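Ethylbenzene dehydrogenase beta-subunit (Aromatoleum aromaticum, PDB 2IVF) is the iron-sulfur subunit of a multi-subunit enzyme, with a bacterial-ferredoxin-type (4Fe-4S dicluster) domain and three SF4 clusters and one F3S cluster, consistent with electron transfer. Local coordinates at residues L240-T243 with T244-V247; P259-A262 with E263-T266; G303-V306 with K307-L310; K335-S338 with D339-G343; F344-D347 with P348-S352. All coordinates share one frame; numbering follows the deposited sequence.

Interaction 1: L240-T243 with T244-V247; sequences LDDT and TSHV
Asp242 grips both Thr244 and Ser245, using its side chain for the first and its backbone carbonyl for the second. The compact part is a type I beta turn from Asp242 to Ser245. The turn is closed by Ser245 N, which donates to Asp242 O at 3.1 Å. The same oxygen takes a shorter bond of 2.7 Å from Ser245 OG. That hydroxyl lies in the carbonyl plane, whereas Ser245 N sits well above it. Ser245 OG stands between its own backbone N and carbonyl carbon (chi1 63°), which lets it fold back over the turn. Ser245 is buried and is the N-cap of helix 246-253. Its OG also meets His248 N in the first turn of that helix.

The looser side holds the two threonines, both exposed. The carboxylate of Asp242 reaches over it with CG anti to the backbone N (chi1 169°). Asp242 OD1 then receives Thr244 OG1 at 2.7 Å on its syn lone pair. Thr244 N approaches the same Asp242 OD1 at 3.0 Å, but from above the carboxylate plane and along a bent path. Asp242 OD2 lies against Ser245 CB, 3.5 Å away.

The turn joins strand 235-239 to helix 246-253. Two oxygens of Asp242 each accept two donors, which hold the turn closed. The two donors on Asp242 OD1 would probably favour a charged carboxylate and fix its rotation, while Ser245 links turn and helix start.

Interaction 2: P259-A262 with E263-T266; sequences PLHA and EYGT
The rings of His261 and Tyr264 lie side by side, point the same way and form an offset stack. Their planes are 12° apart and their centroids 4.3 Å. The offset puts Tyr264 OH over the centre of the imidazole face. His261 CB sits over the tyrosine face, 3.5 Å from the ring centroid, as a CH-pi contact.

Glu263 comes to the edge of the imidazole. His261 ND1 donates to Glu263 OE2 at 2.8 Å, close to the imidazole plane. The carboxylate is turned 67° from that ring and is met on its syn side, with the donor tilted out of its plane. A bend at chi2 (-78°) brings the carboxylate to the histidine. His261 NE2 has another acceptor, Glu69, so both ring nitrogens are tied to carboxylates. This would probably favour a protonated imidazole.

In the backbone, Tyr264 N bonds to His261 O at 2.9 Å, and Gly265 N bonds to Ala262 O, as in a 3-10 turn. A water links His261 O to Thr266 N and OG1.

This turn connects strand 258-259 to strand 270-273. His261 packs on Leu301 of helix 295-302, and Tyr264 rests on Pro195, its side chain about 8 Å from an SF4 cluster.

Interaction 3: G303-V306 with K307-L310; sequences GPEV and KRVL
Glu305 and Arg308 make the charged contact, their side chains running side by side in the same direction. Glu305 OE1 meets Arg308 NH2 at 3.1 Å in a salt bridge whose hydrogen bond is weak and bent. The oxygen comes to the edge of the guanidinium, but the carboxylate plane is turned 75° from it. Arg308 reaches this place through a bend at chi3 (59°). Arg308 NH2 also donates to Lys255 O, so the arginine is shared between the glutamate and a backbone carbonyl.

Two backbone hydrogen bonds are of the i to i+4 kind. Val309 N donates to Glu305 O at 3.1 Å, and Leu310 N donates to Val306 O at 2.8 Å. Both donors lie nearly along the C=O axis, as in regular alpha-helix. The type I beta turn from Gly303 to Val306 runs into the start of helix 306-321, and its own bond, from Val306 N to Gly303 O, is weak. Gly303, with positive phi, is where the chain leaves helix 295-302, and the turn passes it into the next helix.

Two waters serve the first turn of the new helix. Both donate to Pro304 O. One accepts from Lys307 N at 2.9 Å and the other from Arg308 N at 3.1 Å, and so they bridge early helix N-H groups to a carbonyl.

The apolar contact is between Val306 and Leu310. Val306 CG1, anti to its backbone N (chi1 170°), meets Leu310 CD1 at 3.7 Å, one helical turn on. Val306 and Val309 also reach Leu258 of strand 258-259, and Leu310 leans on Pro274.

Interaction 4: K335-S338 with D339-G343; sequences KKWS and DRFGG
Asp339 N donates to Lys336 O (3.1 Å), Arg340 N to Trp337 O (2.9 Å), and Phe341 N weakly to Ser338 O, in the i to i+3 pattern of a 3-10 helix. On the buried side, Phe341 turns its edge to the face of Trp337. The phenyl plane stands at 69° to the five-membered ring, with centroids 4.9 Å apart. Phe341 CE2 does the touching, 3.4 Å from Trp337 CE2 and offset toward the rim of the indole. The indole is swung there by a first torsion that places CG anti to the backbone N (chi1 169°). Arg340 CB lies over one face of the phenyl ring.

The turn is a short 3-10 helix in the loop after helix 327-333. It lies against the alpha-subunit, where Trp337 N bonds to Asp121 and Trp337 packs on Ala110, both residues of that other chain. The guanidinium of Arg340 is bound outside the turn: NE to Arg235 O, NH1 to Leu332 O.

The opposite charges of Lys336 and Asp339 belong to the exposed side. Their side chains cross at about a right angle, and Lys336 NZ stays 4.1 Å from Asp339 OD1, beyond a salt bridge. A water joins the two instead, accepting from Lys336 NZ and donating to Asp339 OD1 at 2.7 Å. A second water links Lys336 N to Asp339 OD2, and a third lies between Ser338 OG and Asp339 OD1. One more connects Ser338 O to Gly343 N and so spans the end of the turn.

Interaction 5: F344-D347 with P348-S352; sequences FTND and PLTQS
Thr350 OG1 lies beside the ND2 end of the flat Asn346 amide, 3.3 Å from Asn346 ND2 and somewhat out of the amide plane. The two side chains cross at about a right angle. The firm bond of Asn346 ND2 is to Lys220 O. On the same side of the amide, a water above its plane donates to Asn346 OD1 at 2.8 Å. The same water donates to Asp347 O at 2.8 Å and is bonded to Thr350 OG1, so it ties the three residues together. Asn346 CG anti to the backbone N (chi1 -166°) turns the amide to this water.

Pro348 is the centre of an inverse gamma turn. Leu349 N closes it with a weak bond of 2.8 Å to Asp347 O. Leu349 CD1 packs on Asp347 CB at 3.8 Å.

The segment is the C-terminal tail of the chain, and it runs without helix or strand after helix 327-333. It lies along the alpha-subunit, where Trp72 and Tyr97 of that other chain bond to backbone carbonyls of Thr350 and Pro348. Within its own chain, Pro348 packs on Arg217 and Ser352 on Pro216, both of helix 215-218.

The five contacts follow one another along the second half of the chain. Interactions 1 and 2 follow the two outermost strands of one mixed sheet, 235-239 and 258-259. Their centres are about 21 Å apart. Interaction 3 lies about 15 Å from interaction 2, centre to centre, and starts helix 306-321, which packs on strand 258-259. The chain then returns to interaction 1: interaction 4 is about 12 Å from it, centre to centre, and His246 touches Asp339 and Arg340. Interaction 5 continues the tail, with Thr345 against Ser338. Interactions 4 and 5 both meet the alpha-subunit, so the C-terminal tail probably helps join the subunits.

Interaction 1: L240-T243 with T244-V247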
loop_
_atom_site.group_PDB
_atom_site.type_symbol
_atom_site.label_atom_id
_atom_site.label_comp_id
_atom_site.label_asym_id
_atom_site.label_seq_id
_atom_site.Cartn_x
_atom_site.Cartn_y
_atom_site.Cartn_z
ATOM N N LEU B 240 -25.868 18.377 8.261
ATOM C CA LEU B 240 -26.880 18.001 7.294
ATOM C C LEU B 240 -27.817 19.188 6.917
ATOM O O LEU B 240 -28.334 19.239 5.785
ATOM C CB LEU B 240 -27.680 16.810 7.831
ATOM C CG LEU B 240 -28.729 16.179 6.930
ATOM C CD1 LEU B 240 -28.117 15.534 5.743
ATOM C CD2 LEU B 240 -29.512 15.171 7.702
ATOM N N ASP B 241 -28.009 20.128 7.844
ATOM C CA ASP B 241 -28.871 21.298 7.637
ATOM C C ASP B 241 -28.194 22.438 6.906
ATOM O O ASP B 241 -28.851 23.403 6.524
ATOM C CB ASP B 241 -29.364 21.850 8.984
ATOM C CG ASP B 241 -28.228 22.309 9.862
ATOM O OD1 ASP B 241 -27.707 23.424 9.669
ATOM O OD2 ASP B 241 -27.828 21.547 10.752
ATOM N N ASP B 242 -26.878 22.347 6.731
ATOM C CA ASP B 242 -26.100 23.408 6.081
ATOM C C ASP B 242 -26.307 23.256 4.578
ATOM O O ASP B 242 -25.735 22.382 3.950
ATOM C CB ASP B 242 -24.615 23.296 6.470
ATOM C CG ASP B 242 -23.703 24.170 5.638
ATOM O OD1 ASP B 242 -24.196 25.029 4.889
ATOM O OD2 ASP B 242 -22.465 23.956 5.710
ATOM N N THR B 243 -27.107 24.146 4.006
ATOM C CA THR B 243 -27.558 23.968 2.632
ATOM C C THR B 243 -26.420 24.256 1.637
ATOM O O THR B 243 -26.514 23.912 0.482
ATOM C CB THR B 243 -28.773 24.852 2.321
ATOM O OG1 THR B 243 -28.400 26.210 2.513
ATOM C CG2 THR B 243 -29.937 24.522 3.264
ATOM N N THR B 244 -25.354 24.895 2.096
ATOM C CA THR B 244 -24.211 25.124 1.245
ATOM C C THR B 244 -23.222 23.987 1.220
ATOM O O THR B 244 -22.271 24.023 0.466
ATOM C CB THR B 244 -23.516 26.441 1.647
ATOM O OG1 THR B 244 -22.872 26.308 2.923
ATOM C CG2 THR B 244 -24.584 27.532 1.740
ATOM N N SER B 245 -23.431 22.939 2.013
ATOM C CA SER B 245 -22.415 21.909 2.168
ATOM C C SER B 245 -22.572 20.840 1.110
ATOM O O SER B 245 -23.700 20.581 0.663
ATOM C CB SER B 245 -22.523 21.256 3.555
ATOM O OG SER B 245 -23.762 20.579 3.785
ATOM N N HIS B 246 -21.470 20.196 0.743
ATOM C CA HIS B 246 -21.533 18.959 -0.014
ATOM C C HIS B 246 -22.464 17.932 0.577
ATOM O O HIS B 246 -23.245 17.307 -0.146
ATOM C CB HIS B 246 -20.147 18.325 -0.191
ATOM C CG HIS B 246 -19.297 19.068 -1.157
ATOM N ND1 HIS B 246 -19.470 20.413 -1.371
ATOM C CD2 HIS B 246 -18.274 18.678 -1.957
ATOM C CE1 HIS B 246 -18.620 20.818 -2.300
ATOM N NE2 HIS B 246 -17.886 19.789 -2.671
ATOM N N VAL B 247 -22.401 17.730 1.888
ATOM C CA VAL B 247 -23.213 16.662 2.459
ATOM C C VAL B 247 -24.707 16.969 2.272
ATOM O O VAL B 247 -25.472 16.109 1.903
ATOM C CB VAL B 247 -22.832 16.315 3.933
ATOM C CG1 VAL B 247 -21.417 15.745 3.991
ATOM C CG2 VAL B 247 -22.966 17.509 4.854
#

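Interaction 2: P259-A262 with E263-T266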
loop_
_atom_site.group_PDB
_atom_site.type_symbol
_atom_site.label_atom_id
_atom_site.label_comp_id
_atom_site.label_asym_id
_atom_site.label_seq_id
_atom_site.Cartn_x
_atom_site.Cartn_y
_atom_site.Cartn_z
ATOM N N PRO B 259 -28.211 5.786 3.043
ATOM C CA PRO B 259 -27.847 5.187 4.291
ATOM C C PRO B 259 -27.549 3.725 4.194
ATOM O O PRO B 259 -28.143 2.992 3.381
ATOM C CB PRO B 259 -29.100 5.384 5.162
ATOM C CG PRO B 259 -30.198 5.432 4.236
ATOM C CD PRO B 259 -29.636 6.140 3.005
ATOM N N LEU B 260 -26.630 3.283 5.033
ATOM C CA LEU B 260 -26.326 1.868 5.096
ATOM C C LEU B 260 -27.331 1.149 6.026
ATOM O O LEU B 260 -27.488 1.485 7.211
ATOM C CB LEU B 260 -24.848 1.645 5.494
ATOM C CG LEU B 260 -24.389 0.197 5.781
ATOM C CD1 LEU B 260 -24.369 -0.629 4.513
ATOM C CD2 LEU B 260 -22.981 0.189 6.474
ATOM N N HIS B 261 -28.053 0.182 5.481
ATOM C CA HIS B 261 -28.942 -0.643 6.279
ATOM C C HIS B 261 -29.940 0.197 7.109
ATOM O O HIS B 261 -30.104 -0.023 8.303
ATOM C CB HIS B 261 -28.141 -1.575 7.199
ATOM C CG HIS B 261 -27.514 -2.761 6.507
ATOM N ND1 HIS B 261 -28.242 -3.667 5.760
ATOM C CD2 HIS B 261 -26.248 -3.216 6.516
ATOM C CE1 HIS B 261 -27.435 -4.626 5.334
ATOM N NE2 HIS B 261 -26.216 -4.362 5.768
ATOM N N ALA B 262 -30.623 1.137 6.466
ATOM C CA ALA B 262 -31.652 1.946 7.124
ATOM C C ALA B 262 -32.749 1.067 7.741
ATOM O O ALA B 262 -33.469 1.518 8.661
ATOM C CB ALA B 262 -32.254 2.915 6.139
ATOM N N GLU B 263 -32.918 -0.157 7.210
ATOM C CA GLU B 263 -33.923 -1.087 7.745
ATOM C C GLU B 263 -33.620 -1.543 9.162
ATOM O O GLU B 263 -34.491 -2.086 9.819
ATOM C CB GLU B 263 -34.176 -2.308 6.854
ATOM C CG GLU B 263 -33.092 -3.348 6.837
ATOM C CD GLU B 263 -31.896 -2.975 5.979
ATOM O OE1 GLU B 263 -31.819 -1.846 5.434
ATOM O OE2 GLU B 263 -31.024 -3.848 5.823
ATOM N N TYR B 264 -32.400 -1.308 9.626
ATOM C CA TYR B 264 -32.057 -1.540 11.022
ATOM C C TYR B 264 -32.691 -0.561 12.005
ATOM O O TYR B 264 -32.599 -0.765 13.241
ATOM C CB TYR B 264 -30.545 -1.558 11.212
ATOM C CG TYR B 264 -29.771 -2.641 10.492
ATOM C CD1 TYR B 264 -30.390 -3.709 9.850
ATOM C CD2 TYR B 264 -28.404 -2.618 10.498
ATOM C CE1 TYR B 264 -29.636 -4.694 9.210
ATOM C CE2 TYR B 264 -27.660 -3.579 9.869
ATOM C CZ TYR B 264 -28.277 -4.625 9.234
ATOM O OH TYR B 264 -27.482 -5.570 8.596
ATOM N N GLY B 265 -33.359 0.476 11.490
ATOM C CA GLY B 265 -34.254 1.302 12.308
ATOM C C GLY B 265 -33.629 2.424 13.112
ATOM O O GLY B 265 -34.327 3.089 13.894
ATOM N N THR B 266 -32.346 2.680 12.901
ATOM C CA THR B 266 -31.627 3.631 13.727
ATOM C C THR B 266 -31.462 5.021 13.117
ATOM O O THR B 266 -31.058 5.931 13.822
ATOM C CB THR B 266 -30.227 3.112 14.089
ATOM O OG1 THR B 266 -29.374 3.102 12.935
ATOM C CG2 THR B 266 -30.310 1.694 14.684
HETATM O O HOH W 1 -30.580 1.803 10.861
#

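Interaction 3: G303-V306 with K307-L310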
loop_
_atom_site.group_PDB
_atom_site.type_symbol
_atom_site.label_atom_id
_atom_site.label_comp_id
_atom_site.label_asym_id
_atom_site.label_seq_id
_atom_site.Cartn_x
_atom_site.Cartn_y
_atom_site.Cartn_z
ATOM N N GLY B 303 -30.739 0.308 0.102
ATOM C CA GLY B 303 -32.161 0.468 -0.044
ATOM C C GLY B 303 -32.674 0.563 -1.463
ATOM O O GLY B 303 -31.896 0.512 -2.423
ATOM N N PRO B 304 -33.987 0.777 -1.603
ATOM C CA PRO B 304 -34.696 0.765 -2.877
ATOM C C PRO B 304 -34.384 1.949 -3.783
ATOM O O PRO B 304 -34.771 1.923 -4.931
ATOM C CB PRO B 304 -36.170 0.877 -2.463
ATOM C CG PRO B 304 -36.122 1.635 -1.168
ATOM C CD PRO B 304 -34.907 1.083 -0.481
ATOM N N GLU B 305 -33.697 2.969 -3.287
ATOM C CA GLU B 305 -33.382 4.125 -4.122
ATOM C C GLU B 305 -32.154 3.920 -4.987
ATOM O O GLU B 305 -31.836 4.764 -5.785
ATOM C CB GLU B 305 -33.252 5.371 -3.261
ATOM C CG GLU B 305 -34.632 5.706 -2.635
ATOM C CD GLU B 305 -34.654 6.915 -1.785
ATOM O OE1 GLU B 305 -33.640 7.655 -1.767
ATOM O OE2 GLU B 305 -35.711 7.143 -1.115
ATOM N N VAL B 306 -31.459 2.802 -4.831
ATOM C CA VAL B 306 -30.224 2.582 -5.577
ATOM C C VAL B 306 -30.369 2.741 -7.111
ATOM O O VAL B 306 -29.565 3.402 -7.775
ATOM C CB VAL B 306 -29.625 1.206 -5.256
ATOM C CG1 VAL B 306 -28.441 0.855 -6.256
ATOM C CG2 VAL B 306 -29.138 1.182 -3.802
ATOM N N LYS B 307 -31.390 2.122 -7.678
ATOM C CA LYS B 307 -31.605 2.189 -9.127
ATOM C C LYS B 307 -31.684 3.636 -9.628
ATOM O O LYS B 307 -31.082 3.982 -10.659
ATOM C CB LYS B 307 -32.909 1.464 -9.498
ATOM C CG LYS B 307 -33.174 1.351 -10.991
ATOM C CD LYS B 307 -34.311 0.361 -11.236
ATOM C CE LYS B 307 -34.429 -0.070 -12.669
ATOM N NZ LYS B 307 -35.812 -0.753 -12.880
ATOM N N ARG B 308 -32.475 4.462 -8.939
ATOM C CA ARG B 308 -32.606 5.883 -9.257
ATOM C C ARG B 308 -31.241 6.562 -9.178
ATOM O O ARG B 308 -30.802 7.261 -10.097
ATOM C CB ARG B 308 -33.619 6.580 -8.290
ATOM C CG ARG B 308 -33.710 8.146 -8.503
ATOM C CD ARG B 308 -34.611 8.903 -7.513
ATOM N NE ARG B 308 -34.124 8.677 -6.179
ATOM C CZ ARG B 308 -33.116 9.334 -5.599
ATOM N NH1 ARG B 308 -32.502 10.361 -6.202
ATOM N NH2 ARG B 308 -32.737 8.947 -4.384
ATOM N N VAL B 309 -30.543 6.298 -8.092
ATOM C CA VAL B 309 -29.267 6.932 -7.900
ATOM C C VAL B 309 -28.288 6.586 -9.020
ATOM O O VAL B 309 -27.623 7.465 -9.553
ATOM C CB VAL B 309 -28.706 6.591 -6.559
ATOM C CG1 VAL B 309 -27.243 7.107 -6.454
ATOM C CG2 VAL B 309 -29.686 7.197 -5.495
ATOM N N LEU B 310 -28.215 5.319 -9.394
ATOM C CA LEU B 310 -27.294 4.920 -10.439
ATOM C C LEU B 310 -27.665 5.625 -11.728
ATOM O O LEU B 310 -26.791 6.077 -12.499
ATOM C CB LEU B 310 -27.276 3.381 -10.590
ATOM C CG LEU B 310 -26.719 2.610 -9.382
ATOM C CD1 LEU B 310 -26.866 1.090 -9.614
ATOM C CD2 LEU B 310 -25.257 2.977 -9.062
HETATM O O HOH W 2 -34.885 3.621 -7.240
HETATM O O HOH W 3 -33.174 0.169 -6.501
#

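Interaction 4: K335-S338 with D339-G343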
loop_
_atom_site.group_PDB
_atom_site.type_symbol
_atom_site.label_atom_id
_atom_site.label_comp_id
_atom_site.label_asym_id
_atom_site.label_seq_id
_atom_site.Cartn_x
_atom_site.Cartn_y
_atom_site.Cartn_z
ATOM N N LYS B 335 -13.102 19.882 -7.123
ATOM C CA LYS B 335 -11.798 20.278 -7.611
ATOM C C LYS B 335 -10.928 20.925 -6.528
ATOM O O LYS B 335 -9.694 20.737 -6.526
ATOM C CB LYS B 335 -11.943 21.107 -8.878
ATOM C CG LYS B 335 -12.552 22.363 -8.731
ATOM C CD LYS B 335 -12.713 23.049 -10.098
ATOM C CE LYS B 335 -13.059 24.498 -9.826
ATOM N NZ LYS B 335 -13.194 25.448 -10.979
ATOM N N LYS B 336 -11.588 21.597 -5.584
ATOM C CA LYS B 336 -10.962 22.153 -4.385
ATOM C C LYS B 336 -11.306 21.266 -3.204
ATOM O O LYS B 336 -12.443 21.208 -2.773
ATOM C CB LYS B 336 -11.484 23.553 -4.123
ATOM C CG LYS B 336 -10.849 24.235 -2.872
ATOM C CD LYS B 336 -11.392 25.645 -2.703
ATOM C CE LYS B 336 -10.756 26.398 -1.553
ATOM N NZ LYS B 336 -11.551 27.676 -1.285
ATOM N N TRP B 337 -10.320 20.581 -2.694
ATOM C CA TRP B 337 -10.485 19.546 -1.716
ATOM C C TRP B 337 -11.174 20.078 -0.485
ATOM O O TRP B 337 -12.085 19.433 0.031
ATOM C CB TRP B 337 -9.091 18.974 -1.379
ATOM C CG TRP B 337 -9.009 18.071 -0.219
ATOM C CD1 TRP B 337 -9.390 16.792 -0.137
ATOM C CD2 TRP B 337 -8.394 18.391 1.005
ATOM N NE1 TRP B 337 -9.100 16.284 1.104
ATOM C CE2 TRP B 337 -8.510 17.269 1.837
ATOM C CE3 TRP B 337 -7.870 19.564 1.531
ATOM C CZ2 TRP B 337 -8.061 17.280 3.145
ATOM C CZ3 TRP B 337 -7.409 19.558 2.802
ATOM C CH2 TRP B 337 -7.484 18.428 3.587
ATOM N N SER B 338 -10.757 21.247 -0.008
ATOM C CA SER B 338 -11.249 21.706 1.294
ATOM C C SER B 338 -12.755 21.952 1.246
ATOM O O SER B 338 -13.408 22.031 2.296
ATOM C CB SER B 338 -10.529 22.958 1.769
ATOM O OG SER B 338 -10.736 23.998 0.830
ATOM N N ASP B 339 -13.318 22.091 0.045
ATOM C CA ASP B 339 -14.774 22.328 -0.069
ATOM C C ASP B 339 -15.588 21.100 0.358
ATOM O O ASP B 339 -16.790 21.211 0.507
ATOM C CB ASP B 339 -15.173 22.651 -1.527
ATOM C CG ASP B 339 -14.879 24.090 -1.928
ATOM O OD1 ASP B 339 -14.539 24.935 -1.108
ATOM O OD2 ASP B 339 -14.965 24.346 -3.124
ATOM N N ARG B 340 -14.947 19.948 0.517
ATOM C CA ARG B 340 -15.659 18.719 0.910
ATOM C C ARG B 340 -16.059 18.715 2.377
ATOM O O ARG B 340 -16.843 17.879 2.784
ATOM C CB ARG B 340 -14.786 17.499 0.627
ATOM C CG ARG B 340 -14.489 17.369 -0.867
ATOM C CD ARG B 340 -13.982 16.054 -1.304
ATOM N NE ARG B 340 -14.941 14.980 -1.168
ATOM C CZ ARG B 340 -15.671 14.428 -2.143
ATOM N NH1 ARG B 340 -15.640 14.874 -3.388
ATOM N NH2 ARG B 340 -16.470 13.438 -1.848
ATOM N N PHE B 341 -15.547 19.660 3.170
ATOM C CA PHE B 341 -15.596 19.500 4.634
ATOM C C PHE B 341 -16.524 20.384 5.379
ATOM O O PHE B 341 -16.420 20.481 6.564
ATOM C CB PHE B 341 -14.201 19.585 5.204
ATOM C CG PHE B 341 -13.282 18.566 4.587
ATOM C CD1 PHE B 341 -13.374 17.244 4.947
ATOM C CD2 PHE B 341 -12.424 18.918 3.579
ATOM C CE1 PHE B 341 -12.590 16.285 4.361
ATOM C CE2 PHE B 341 -11.600 17.948 2.982
ATOM C CZ PHE B 341 -11.695 16.638 3.360
ATOM N N GLY B 342 -17.417 21.059 4.689
ATOM C CA GLY B 342 -18.541 21.678 5.365
ATOM C C GLY B 342 -18.155 22.778 6.333
ATOM O O GLY B 342 -18.835 22.961 7.358
ATOM N N GLY B 343 -17.068 23.480 6.017
ATOM C CA GLY B 343 -16.507 24.526 6.862
ATOM C C GLY B 343 -15.529 24.080 7.931
ATOM O O GLY B 343 -14.900 24.920 8.580
HETATM O O HOH W 4 -14.735 22.319 -5.278
HETATM O O HOH W 5 -14.071 27.513 -1.799
HETATM O O HOH W 6 -15.415 23.425 3.541
HETATM O O HOH W 7 -13.178 25.242 0.987
#

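Interaction 5: F344-D347 with P348-S352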
loop_
_atom_site.group_PDB
_atom_site.type_symbol
_atom_site.label_atom_id
_atom_site.label_comp_id
_atom_site.label_asym_id
_atom_site.label_seq_id
_atom_site.Cartn_x
_atom_site.Cartn_y
_atom_site.Cartn_z
ATOM N N PHE B 344 -15.384 22.787 8.110
ATOM C CA PHE B 344 -14.327 22.211 8.985
ATOM C C PHE B 344 -12.999 22.231 8.294
ATOM O O PHE B 344 -12.479 21.209 7.862
ATOM C CB PHE B 344 -14.728 20.820 9.430
ATOM C CG PHE B 344 -15.905 20.862 10.377
ATOM C CD1 PHE B 344 -15.707 20.976 11.763
ATOM C CD2 PHE B 344 -17.188 20.842 9.877
ATOM C CE1 PHE B 344 -16.785 21.028 12.619
ATOM C CE2 PHE B 344 -18.297 20.903 10.724
ATOM C CZ PHE B 344 -18.105 20.985 12.099
ATOM N N THR B 345 -12.477 23.426 8.126
ATOM C CA THR B 345 -11.306 23.636 7.259
ATOM C C THR B 345 -10.079 24.159 8.027
ATOM O O THR B 345 -9.107 24.578 7.406
ATOM C CB THR B 345 -11.595 24.651 6.121
ATOM O OG1 THR B 345 -12.044 25.889 6.673
ATOM C CG2 THR B 345 -12.616 24.069 5.092
ATOM N N ASN B 346 -10.119 24.137 9.355
ATOM C CA ASN B 346 -8.956 24.505 10.123
ATOM C C ASN B 346 -7.890 23.470 9.857
ATOM O O ASN B 346 -8.187 22.310 9.750
ATOM C CB ASN B 346 -9.251 24.501 11.623
ATOM C CG ASN B 346 -8.162 25.197 12.435
ATOM O OD1 ASN B 346 -7.255 25.801 11.870
ATOM N ND2 ASN B 346 -8.262 25.139 13.776
ATOM N N ASP B 347 -6.641 23.900 9.785
ATOM C CA ASP B 347 -5.534 22.937 9.653
ATOM C C ASP B 347 -5.481 22.137 10.949
ATOM O O ASP B 347 -5.883 22.645 11.996
ATOM C CB ASP B 347 -4.218 23.673 9.508
ATOM C CG ASP B 347 -4.158 24.512 8.264
ATOM O OD1 ASP B 347 -4.284 23.935 7.172
ATOM O OD2 ASP B 347 -4.008 25.741 8.415
ATOM N N PRO B 348 -4.968 20.910 10.892
ATOM C CA PRO B 348 -4.923 20.031 12.058
ATOM C C PRO B 348 -3.717 20.342 12.962
ATOM O O PRO B 348 -2.875 19.467 13.252
ATOM C CB PRO B 348 -4.813 18.661 11.410
ATOM C CG PRO B 348 -3.921 18.916 10.210
ATOM C CD PRO B 348 -4.480 20.222 9.674
ATOM N N LEU B 349 -3.681 21.584 13.421
ATOM C CA LEU B 349 -2.556 22.183 14.098
ATOM C C LEU B 349 -2.983 22.931 15.371
ATOM O O LEU B 349 -2.174 23.609 16.000
ATOM C CB LEU B 349 -1.845 23.125 13.126
ATOM C CG LEU B 349 -1.239 22.514 11.862
ATOM C CD1 LEU B 349 -0.669 23.695 10.997
ATOM C CD2 LEU B 349 -0.138 21.465 12.218
ATOM N N THR B 350 -4.259 22.816 15.732
ATOM C CA THR B 350 -4.768 23.342 16.989
ATOM C C THR B 350 -5.044 22.190 17.946
ATOM O O THR B 350 -5.813 21.272 17.623
ATOM C CB THR B 350 -6.043 24.174 16.768
ATOM O OG1 THR B 350 -5.743 25.253 15.878
ATOM C CG2 THR B 350 -6.554 24.749 18.068
ATOM N N GLN B 351 -4.390 22.240 19.107
ATOM C CA GLN B 351 -4.537 21.248 20.135
ATOM C C GLN B 351 -5.756 21.542 20.992
ATOM O O GLN B 351 -6.258 22.656 21.016
ATOM C CB GLN B 351 -3.319 21.258 21.056
ATOM C CG GLN B 351 -2.053 20.884 20.360
ATOM C CD GLN B 351 -0.886 20.903 21.286
ATOM O OE1 GLN B 351 -0.936 20.340 22.407
ATOM N NE2 GLN B 351 0.195 21.566 20.844
ATOM N N SER B 352 -6.192 20.529 21.723
ATOM C CA SER B 352 -7.238 20.658 22.744
ATOM C C SER B 352 -6.717 21.437 23.922
ATOM O O SER B 352 -5.507 21.374 24.194
ATOM C CB SER B 352 -7.635 19.280 23.232
ATOM O OG SER B 352 -8.235 18.539 22.196
ATOM O OXT SER B 352 -7.483 22.153 24.602
HETATM O O HOH W 8 -4.971 24.961 13.195
#